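Side-chain contact in cupin 2, conserved barrel domain protein (Shewanella frigidimarina NCIMB 400, PDB 3D82), which is of unknown function but folds as a cupin barrel that binds a nickel ion: residues V6-F9 against N10-F13. Sequence-based numbering, arbitrary orientation. Where two conformers were deposited one is given.
Sequences VINF and NDKF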
ATOM      1  N   VAL D   6      -2.293  11.918   9.069  1.00 56.06           N
ATOM      2  CA  VAL D   6      -2.143  11.697   7.612  1.00 54.72           C
ATOM      3  C   VAL D   6      -0.660  11.442   7.334  1.00 52.92           C
ATOM      4  O   VAL D   6       0.171  12.206   7.791  1.00 50.64           O
ATOM      5  CB  VAL D   6      -2.626  12.892   6.764  1.00 55.72           C
ATOM      6  CG1 VAL D   6      -2.174  12.737   5.299  1.00 54.30           C
ATOM      7  CG2 VAL D   6      -4.164  13.050   6.864  1.00 55.23           C
ATOM      8  N   ILE D   7      -0.345  10.360   6.618  1.00 52.27           N
ATOM      9  CA  ILE D   7       1.045   9.977   6.310  1.00 51.97           C
ATOM     10  C   ILE D   7       1.361  10.280   4.858  1.00 51.25           C
ATOM     11  O   ILE D   7       0.697   9.756   3.973  1.00 51.14           O
ATOM     12  CB  ILE D   7       1.293   8.445   6.522  1.00 52.87           C
ATOM     13  CG1 ILE D   7       0.999   8.004   7.968  1.00 55.77           C
ATOM     14  CG2 ILE D   7       2.699   8.024   6.072  1.00 52.57           C
ATOM     15  CD1 ILE D   7      -0.241   7.092   8.079  1.00 58.08           C
ATOM     16  N   ASN D   8       2.396  11.075   4.625  1.00 50.52           N
ATOM     17  CA  ASN D   8       2.866  11.422   3.297  1.00 50.41           C
ATOM     18  C   ASN D   8       4.162  10.631   3.065  1.00 50.19           C
ATOM     19  O   ASN D   8       5.154  10.826   3.769  1.00 49.08           O
ATOM     20  CB  ASN D   8       3.068  12.933   3.214  1.00 50.43           C
ATOM     21  CG  ASN D   8       3.537  13.394   1.850  1.00 52.41           C
ATOM     22  OD1 ASN D   8       4.658  13.090   1.436  1.00 53.45           O
ATOM     23  ND2 ASN D   8       2.698  14.157   1.154  1.00 48.32           N
ATOM     24  N   PHE D   9       4.160   9.770   2.054  1.00 50.62           N
ATOM     25  CA  PHE D   9       5.309   8.889   1.788  1.00 51.01           C
ATOM     26  C   PHE D   9       6.605   9.655   1.544  1.00 51.28           C
ATOM     27  O   PHE D   9       7.612   9.292   2.134  1.00 50.89           O
ATOM     28  CB  PHE D   9       5.037   7.906   0.657  1.00 51.47           C
ATOM     29  CG  PHE D   9       3.806   7.067   0.864  1.00 50.71           C
ATOM     30  CD1 PHE D   9       3.667   6.294   2.021  1.00 51.19           C
ATOM     31  CD2 PHE D   9       2.804   7.021  -0.098  1.00 51.85           C
ATOM     32  CE1 PHE D   9       2.526   5.498   2.228  1.00 51.73           C
ATOM     33  CE2 PHE D   9       1.660   6.211   0.098  1.00 51.61           C
ATOM     34  CZ  PHE D   9       1.542   5.451   1.273  1.00 50.88           C
ATOM     35  N   ASN D  10       6.567  10.725   0.734  1.00 52.91           N
ATOM     36  CA  ASN D  10       7.765  11.550   0.477  0.50 51.90           C
ATOM     37  C   ASN D  10       8.327  12.139   1.774  1.00 52.40           C
ATOM     38  O   ASN D  10       9.555  12.141   1.963  1.00 52.92           O
ATOM     39  CB  ASN D  10       7.473  12.692  -0.509  0.50 52.45           C
ATOM     40  CG  ASN D  10       8.743  13.452  -0.941  0.50 49.81           C
ATOM     41  OD1 ASN D  10       9.662  12.863  -1.493  0.50 49.53           O
ATOM     42  ND2 ASN D  10       8.775  14.755  -0.703  0.50 48.58           N
ATOM     43  N   ASP D  11       7.437  12.647   2.644  1.00 51.84           N
ATOM     44  CA  ASP D  11       7.872  13.258   3.893  0.50 52.04           C
ATOM     45  C   ASP D  11       8.598  12.216   4.780  1.00 51.42           C
ATOM     46  O   ASP D  11       9.654  12.515   5.346  1.00 50.48           O
ATOM     47  CB  ASP D  11       6.687  13.942   4.596  0.50 52.27           C
ATOM     48  CG  ASP D  11       6.058  15.096   3.760  0.50 54.98           C
ATOM     49  OD1 ASP D  11       6.617  15.523   2.712  0.50 48.94           O
ATOM     50  OD2 ASP D  11       4.976  15.575   4.167  0.50 55.59           O
ATOM     51  N   LYS D  12       8.057  10.998   4.841  1.00 51.45           N
ATOM     52  CA  LYS D  12       8.674   9.911   5.625  1.00 50.95           C
ATOM     53  C   LYS D  12       9.987   9.436   5.021  1.00 50.77           C
ATOM     54  O   LYS D  12      10.947   9.235   5.760  1.00 50.49           O
ATOM     55  CB  LYS D  12       7.693   8.751   5.839  1.00 50.63           C
ATOM     56  CG  LYS D  12       6.408   9.148   6.584  1.00 52.36           C
ATOM     57  CD  LYS D  12       6.694   9.661   7.959  1.00 52.01           C
ATOM     58  CE  LYS D  12       5.448   9.856   8.747  1.00 57.70           C
ATOM     59  NZ  LYS D  12       5.773  10.540  10.049  1.00 60.29           N
ATOM     60  N   PHE D  13      10.041   9.289   3.692  1.00 51.10           N
ATOM     61  CA  PHE D  13      11.303   8.931   3.012  1.00 51.58           C
ATOM     62  C   PHE D  13      12.416   9.972   3.219  1.00 51.83           C
ATOM     63  O   PHE D  13      13.592   9.602   3.302  1.00 51.89           O
ATOM     64  CB  PHE D  13      11.126   8.697   1.501  1.00 52.10           C
ATOM     65  CG  PHE D  13      10.572   7.354   1.148  1.00 49.86           C
ATOM     66  CD1 PHE D  13      11.310   6.192   1.418  1.00 51.16           C
ATOM     67  CD2 PHE D  13       9.361   7.241   0.472  1.00 49.07           C
ATOM     68  CE1 PHE D  13      10.800   4.920   1.078  1.00 48.88           C
ATOM     69  CE2 PHE D  13       8.845   5.997   0.111  1.00 49.26           C
ATOM     70  CZ  PHE D  13       9.556   4.830   0.414  1.00 51.22           C
TER
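Asn8 OD1 caps the short helix 9-14: it accepts Asp11 N at 3.1 Å with an N-H...O angle of 157°, the bond of an N-cap residue, and Asn10 N lies equally near. CG, anti to the backbone N and beside the carbonyl carbon, carries OD1 to the Asp11 N-H. The donor is tilted 23° from the plane of this amide carbonyl. In one of the two conformers modelled for Asp11, its carboxylate stacks on the Asn8 amide with the two planes 13° apart, and its OD2 comes to 3.4 Å from Asn8 CB; since the side chain has a second position, this stack is not firmly established. The other end of the amide, ND2, is hydrogen-bonded to Glu76 of the second subunit, where Ile7 and Asn8 add an antiparallel strand to that subunit's sheet. The cap sits where this interface strand gives way to the helix. Two backbone bonds carry the turn on, Lys12 N to Asn8 O at 3.1 Å and Phe13 N to Phe9 O at 2.9 Å. Phe9 and Phe13 both reach Met57, and Phe9 also packs on Met77 of the second subunit. Farther round the turn, Lys12 touches Ile7 through its aliphatic chain, its CG 3.9 Å from Ile7 CG2.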